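Local coordinates for protein RNA 2'-o-ribose methyltransferase (Thermus thermophilus, PDB 1IPA) that probably methylates the 2'-hydroxyl of a ribose in RNA, as a SpoU (TrmH) family enzyme built around a deep trefoil knot, at residues A[190-204]-A[225-237]. Sequence-based numbering, arbitrary orientation.
Sequences LVATTPHAEALYWEA and WLEAAQTQVRIPM
Two backbone amides converge on Leu190 O: Gln230 N donates from within the carbonyl plane at 2.8 Å, and Thr231 N adds a weak bond. From there strands 190-193 and 231-233 run parallel, their short axes at 28°. Val233 N gives to Ala192 O (2.8 Å, N-H...O 161°), after which Val233 O accepts Thr194 N. Past the turn Thr194 to Ala197, the returning chain is bridged to Arg234, with Leu200 opposite it: Arg234 N donates to Ala199 O and Arg234 O accepts Tyr201 N, while a water spans Ala199 N and Gln232 O. The guanidinium of Arg234 closes this bend. With CG lodged between the backbone N and the carbonyl carbon (chi1 80°) and the chain extended from CG to NE, NH1 donates to Ala197 O (3.1 Å), which sits out of the guanidinium plane, and bonds weakly to Glu198 O; Leu200 CD2 lies 3.6 Å above that plane, offset toward its rim. A leucine in place of Arg234 would probably leave those two carbonyls without their side-chain donor and the bend freer to shift. Val233 CG1 packs against Tyr201 CB (3.3 Å). The Tyr201 ring turns its edge to Pro236 CD, and Leu200 CD2 packs on the same proline (3.5 Å to Pro236 CD). On the sheet face opposite Val191 and Val233, Ala192 CB meets Leu226 CD2 at 3.7 Å. Strand 190-193 bonds on its other side to strand 210-214, and strand 231-233 is outermost, within this chain, in the parallel, Rossmann-like sheet of the SPOUT methyltransferase fold.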
loop_
_atom_site.group_PDB
_atom_site.type_symbol
_atom_site.label_atom_id
_atom_site.label_comp_id
_atom_site.label_asym_id
_atom_site.label_seq_id
_atom_site.Cartn_x
_atom_site.Cartn_y
_atom_site.Cartn_z
ATOM N N LEU A 190 -11.565 14.815 -12.806
ATOM C CA LEU A 190 -10.683 13.695 -13.058
ATOM C C LEU A 190 -9.655 13.989 -14.145
ATOM O O LEU A 190 -9.999 14.492 -15.209
ATOM C CB LEU A 190 -11.521 12.478 -13.446
ATOM C CG LEU A 190 -10.807 11.231 -13.992
ATOM C CD1 LEU A 190 -9.937 10.584 -12.919
ATOM C CD2 LEU A 190 -11.859 10.240 -14.499
ATOM N N VAL A 191 -8.396 13.676 -13.855
ATOM C CA VAL A 191 -7.284 13.858 -14.792
ATOM C C VAL A 191 -6.769 12.454 -15.114
ATOM O O VAL A 191 -6.321 11.728 -14.224
ATOM C CB VAL A 191 -6.134 14.684 -14.149
ATOM C CG1 VAL A 191 -4.921 14.741 -15.088
ATOM C CG2 VAL A 191 -6.617 16.085 -13.815
ATOM N N ALA A 192 -6.854 12.056 -16.375
ATOM C CA ALA A 192 -6.396 10.728 -16.763
ATOM C C ALA A 192 -5.013 10.779 -17.404
ATOM O O ALA A 192 -4.725 11.660 -18.209
ATOM C CB ALA A 192 -7.394 10.087 -17.723
ATOM N N THR A 193 -4.166 9.827 -17.034
ATOM C CA THR A 193 -2.811 9.741 -17.558
ATOM C C THR A 193 -2.772 8.768 -18.741
ATOM O O THR A 193 -3.267 7.645 -18.652
ATOM C CB THR A 193 -1.827 9.247 -16.458
ATOM O OG1 THR A 193 -1.938 10.086 -15.300
ATOM C CG2 THR A 193 -0.388 9.290 -16.957
ATOM N N THR A 194 -2.201 9.217 -19.854
ATOM C CA THR A 194 -2.070 8.396 -21.053
ATOM C C THR A 194 -0.841 8.843 -21.828
ATOM O O THR A 194 -0.517 10.033 -21.861
ATOM C CB THR A 194 -3.293 8.529 -21.995
ATOM O OG1 THR A 194 -3.585 9.914 -22.218
ATOM C CG2 THR A 194 -4.501 7.862 -21.394
ATOM N N PRO A 195 -0.136 7.896 -22.465
ATOM C CA PRO A 195 1.058 8.252 -23.237
ATOM C C PRO A 195 0.729 9.023 -24.518
ATOM O O PRO A 195 1.589 9.689 -25.079
ATOM C CB PRO A 195 1.700 6.896 -23.514
ATOM C CG PRO A 195 0.500 5.988 -23.626
ATOM C CD PRO A 195 -0.334 6.436 -22.449
ATOM N N HIS A 196 -0.515 8.949 -24.981
ATOM C CA HIS A 196 -0.866 9.669 -26.198
ATOM C C HIS A 196 -1.582 10.999 -26.002
ATOM O O HIS A 196 -2.104 11.570 -26.955
ATOM C CB HIS A 196 -1.659 8.771 -27.154
ATOM C CG HIS A 196 -2.835 8.093 -26.533
ATOM N ND1 HIS A 196 -3.985 8.767 -26.186
ATOM C CD2 HIS A 196 -3.053 6.792 -26.229
ATOM C CE1 HIS A 196 -4.864 7.909 -25.697
ATOM N NE2 HIS A 196 -4.323 6.704 -25.713
ATOM N N ALA A 197 -1.588 11.500 -24.773
ATOM C CA ALA A 197 -2.215 12.790 -24.493
ATOM C C ALA A 197 -1.270 13.865 -25.008
ATOM O O ALA A 197 -0.054 13.699 -24.979
ATOM C CB ALA A 197 -2.438 12.968 -22.994
ATOM N N GLU A 198 -1.834 14.973 -25.464
ATOM C CA GLU A 198 -1.038 16.068 -25.993
ATOM C C GLU A 198 -0.464 16.938 -24.883
ATOM O O GLU A 198 0.670 17.406 -24.967
ATOM C CB GLU A 198 -1.897 16.931 -26.909
ATOM C CG GLU A 198 -1.098 17.872 -27.776
ATOM C CD GLU A 198 -1.979 18.822 -28.552
ATOM O OE1 GLU A 198 -3.129 18.432 -28.870
ATOM O OE2 GLU A 198 -1.510 19.948 -28.848
ATOM N N ALA A 199 -1.257 17.161 -23.843
ATOM C CA ALA A 199 -0.817 17.984 -22.727
ATOM C C ALA A 199 0.107 17.230 -21.779
ATOM O O ALA A 199 -0.111 16.059 -21.475
ATOM C CB ALA A 199 -2.026 18.517 -21.963
ATOM N N LEU A 200 1.158 17.913 -21.344
ATOM C CA LEU A 200 2.110 17.355 -20.406
ATOM C C LEU A 200 1.431 17.460 -19.049
ATOM O O LEU A 200 0.599 18.355 -18.839
ATOM C CB LEU A 200 3.401 18.171 -20.420
ATOM C CG LEU A 200 4.369 17.892 -21.572
ATOM C CD1 LEU A 200 5.524 18.876 -21.533
ATOM C CD2 LEU A 200 4.882 16.465 -21.450
ATOM N N TYR A 201 1.775 16.561 -18.132
ATOM C CA TYR A 201 1.148 16.567 -16.821
ATOM C C TYR A 201 1.350 17.863 -16.039
ATOM O O TYR A 201 0.507 18.222 -15.220
ATOM C CB TYR A 201 1.597 15.339 -16.005
ATOM C CG TYR A 201 2.989 15.384 -15.415
ATOM C CD1 TYR A 201 3.176 15.648 -14.060
ATOM C CD2 TYR A 201 4.117 15.125 -16.196
ATOM C CE1 TYR A 201 4.448 15.647 -13.489
ATOM C CE2 TYR A 201 5.401 15.127 -15.636
ATOM C CZ TYR A 201 5.552 15.386 -14.280
ATOM O OH TYR A 201 6.793 15.373 -13.704
ATOM N N TRP A 202 2.444 18.574 -16.301
ATOM C CA TRP A 202 2.717 19.839 -15.605
ATOM C C TRP A 202 1.719 20.926 -15.951
ATOM O O TRP A 202 1.587 21.893 -15.216
ATOM C CB TRP A 202 4.090 20.394 -15.969
ATOM C CG TRP A 202 5.224 19.563 -15.553
ATOM C CD1 TRP A 202 5.606 19.271 -14.277
ATOM C CD2 TRP A 202 6.161 18.918 -16.415
ATOM N NE1 TRP A 202 6.727 18.486 -14.294
ATOM C CE2 TRP A 202 7.088 18.250 -15.593
ATOM C CE3 TRP A 202 6.306 18.842 -17.803
ATOM C CZ2 TRP A 202 8.154 17.509 -16.115
ATOM C CZ3 TRP A 202 7.366 18.106 -18.323
ATOM C CH2 TRP A 202 8.276 17.448 -17.475
ATOM N N GLU A 203 1.043 20.774 -17.082
ATOM C CA GLU A 203 0.088 21.774 -17.548
ATOM C C GLU A 203 -1.315 21.622 -16.993
ATOM O O GLU A 203 -2.130 22.547 -17.091
ATOM C CB GLU A 203 0.039 21.762 -19.074
ATOM C CG GLU A 203 1.407 21.903 -19.699
ATOM C CD GLU A 203 1.353 21.962 -21.199
ATOM O OE1 GLU A 203 0.803 22.956 -21.719
ATOM O OE2 GLU A 203 1.855 21.017 -21.852
ATOM N N ALA A 204 -1.608 20.460 -16.422
ATOM C CA ALA A 204 -2.924 20.241 -15.846
ATOM C C ALA A 204 -3.027 21.056 -14.566
ATOM O O ALA A 204 -2.017 21.402 -13.966
ATOM C CB ALA A 204 -3.125 18.777 -15.543
ATOM N N TRP A 225 -12.267 5.542 -19.091
ATOM C CA TRP A 225 -11.581 6.520 -18.247
ATOM C C TRP A 225 -11.230 7.806 -18.977
ATOM O O TRP A 225 -11.277 8.882 -18.391
ATOM C CB TRP A 225 -10.306 5.922 -17.643
ATOM C CG TRP A 225 -10.596 4.845 -16.658
ATOM C CD1 TRP A 225 -10.680 3.507 -16.906
ATOM C CD2 TRP A 225 -10.947 5.022 -15.280
ATOM N NE1 TRP A 225 -11.070 2.841 -15.773
ATOM C CE2 TRP A 225 -11.241 3.744 -14.759
ATOM C CE3 TRP A 225 -11.048 6.141 -14.436
ATOM C CZ2 TRP A 225 -11.627 3.547 -13.431
ATOM C CZ3 TRP A 225 -11.432 5.949 -13.115
ATOM C CH2 TRP A 225 -11.718 4.655 -12.625
ATOM N N LEU A 226 -10.892 7.696 -20.257
ATOM C CA LEU A 226 -10.525 8.864 -21.047
ATOM C C LEU A 226 -11.706 9.769 -21.397
ATOM O O LEU A 226 -11.554 10.982 -21.509
ATOM C CB LEU A 226 -9.799 8.425 -22.318
ATOM C CG LEU A 226 -8.516 7.640 -22.034
ATOM C CD1 LEU A 226 -7.734 7.417 -23.316
ATOM C CD2 LEU A 226 -7.672 8.410 -21.036
ATOM N N GLU A 227 -12.881 9.177 -21.561
ATOM C CA GLU A 227 -14.074 9.939 -21.885
ATOM C C GLU A 227 -14.625 10.609 -20.631
ATOM O O GLU A 227 -15.274 11.650 -20.705
ATOM C CB GLU A 227 -15.131 9.014 -22.497
ATOM C CG GLU A 227 -14.667 8.353 -23.791
ATOM C CD GLU A 227 -15.662 7.346 -24.345
ATOM O OE1 GLU A 227 -15.947 6.339 -23.655
ATOM O OE2 GLU A 227 -16.156 7.558 -25.475
ATOM N N ALA A 228 -14.345 10.019 -19.471
ATOM C CA ALA A 228 -14.834 10.572 -18.215
ATOM C C ALA A 228 -13.952 11.674 -17.641
ATOM O O ALA A 228 -14.402 12.457 -16.804
ATOM C CB ALA A 228 -14.998 9.463 -17.190
ATOM N N ALA A 229 -12.708 11.751 -18.091
ATOM C CA ALA A 229 -11.779 12.755 -17.573
ATOM C C ALA A 229 -12.015 14.170 -18.083
ATOM O O ALA A 229 -12.391 14.369 -19.231
ATOM C CB ALA A 229 -10.344 12.340 -17.887
ATOM N N GLN A 230 -11.790 15.150 -17.211
ATOM C CA GLN A 230 -11.930 16.551 -17.578
ATOM C C GLN A 230 -10.656 16.957 -18.318
ATOM O O GLN A 230 -10.653 17.894 -19.118
ATOM C CB GLN A 230 -12.086 17.432 -16.333
ATOM C CG GLN A 230 -13.496 17.516 -15.761
ATOM C CD GLN A 230 -14.083 16.158 -15.429
ATOM O OE1 GLN A 230 -15.003 15.692 -16.095
ATOM N NE2 GLN A 230 -13.551 15.516 -14.398
ATOM N N THR A 231 -9.572 16.242 -18.040
ATOM C CA THR A 231 -8.292 16.525 -18.670
ATOM C C THR A 231 -7.501 15.238 -18.842
ATOM O O THR A 231 -7.539 14.362 -17.982
ATOM C CB THR A 231 -7.429 17.477 -17.810
ATOM O OG1 THR A 231 -8.213 18.596 -17.382
ATOM C CG2 THR A 231 -6.241 17.978 -18.617
ATOM N N GLN A 232 -6.790 15.126 -19.957
ATOM C CA GLN A 232 -5.958 13.966 -20.225
ATOM C C GLN A 232 -4.536 14.483 -20.266
ATOM O O GLN A 232 -4.254 15.521 -20.864
ATOM C CB GLN A 232 -6.344 13.314 -21.543
ATOM C CG GLN A 232 -7.505 12.357 -21.384
ATOM C CD GLN A 232 -8.110 11.950 -22.706
ATOM O OE1 GLN A 232 -7.409 11.484 -23.613
ATOM N NE2 GLN A 232 -9.421 12.118 -22.822
ATOM N N VAL A 233 -3.631 13.749 -19.640
ATOM C CA VAL A 233 -2.269 14.214 -19.543
ATOM C C VAL A 233 -1.219 13.099 -19.675
ATOM O O VAL A 233 -1.517 11.921 -19.489
ATOM C CB VAL A 233 -2.149 14.965 -18.186
ATOM C CG1 VAL A 233 -1.240 14.214 -17.232
ATOM C CG2 VAL A 233 -1.732 16.392 -18.412
ATOM N N ARG A 234 0.013 13.472 -19.998
ATOM C CA ARG A 234 1.058 12.467 -20.126
ATOM C C ARG A 234 2.349 12.825 -19.413
ATOM O O ARG A 234 2.651 13.996 -19.162
ATOM C CB ARG A 234 1.364 12.173 -21.600
ATOM C CG ARG A 234 2.273 13.180 -22.275
ATOM C CD ARG A 234 2.683 12.703 -23.656
ATOM N NE ARG A 234 3.808 13.480 -24.143
ATOM C CZ ARG A 234 3.718 14.743 -24.528
ATOM N NH1 ARG A 234 2.549 15.362 -24.496
ATOM N NH2 ARG A 234 4.804 15.395 -24.908
ATOM N N ILE A 235 3.098 11.780 -19.077
ATOM C CA ILE A 235 4.388 11.916 -18.416
ATOM C C ILE A 235 5.406 11.717 -19.526
ATOM O O ILE A 235 5.580 10.619 -20.036
ATOM C CB ILE A 235 4.562 10.846 -17.312
ATOM C CG1 ILE A 235 3.585 11.135 -16.164
ATOM C CG2 ILE A 235 5.997 10.837 -16.808
ATOM C CD1 ILE A 235 3.499 10.044 -15.128
ATOM N N PRO A 236 6.086 12.792 -19.922
ATOM C CA PRO A 236 7.079 12.716 -20.992
ATOM C C PRO A 236 8.184 11.709 -20.726
ATOM O O PRO A 236 8.673 11.598 -19.603
ATOM C CB PRO A 236 7.588 14.151 -21.083
ATOM C CG PRO A 236 7.487 14.630 -19.655
ATOM C CD PRO A 236 6.139 14.100 -19.239
ATOM N N MET A 237 8.536 10.956 -21.767
ATOM C CA MET A 237 9.600 9.953 -21.709
ATOM C C MET A 237 10.693 10.494 -22.632
ATOM O O MET A 237 10.469 10.679 -23.822
ATOM C CB MET A 237 9.114 8.594 -22.237
ATOM C CG MET A 237 7.979 7.909 -21.443
ATOM S SD MET A 237 8.379 7.476 -19.731
ATOM C CE MET A 237 7.113 8.262 -18.921
HETATM O O HOH W 1 -4.128 16.455 -23.459
#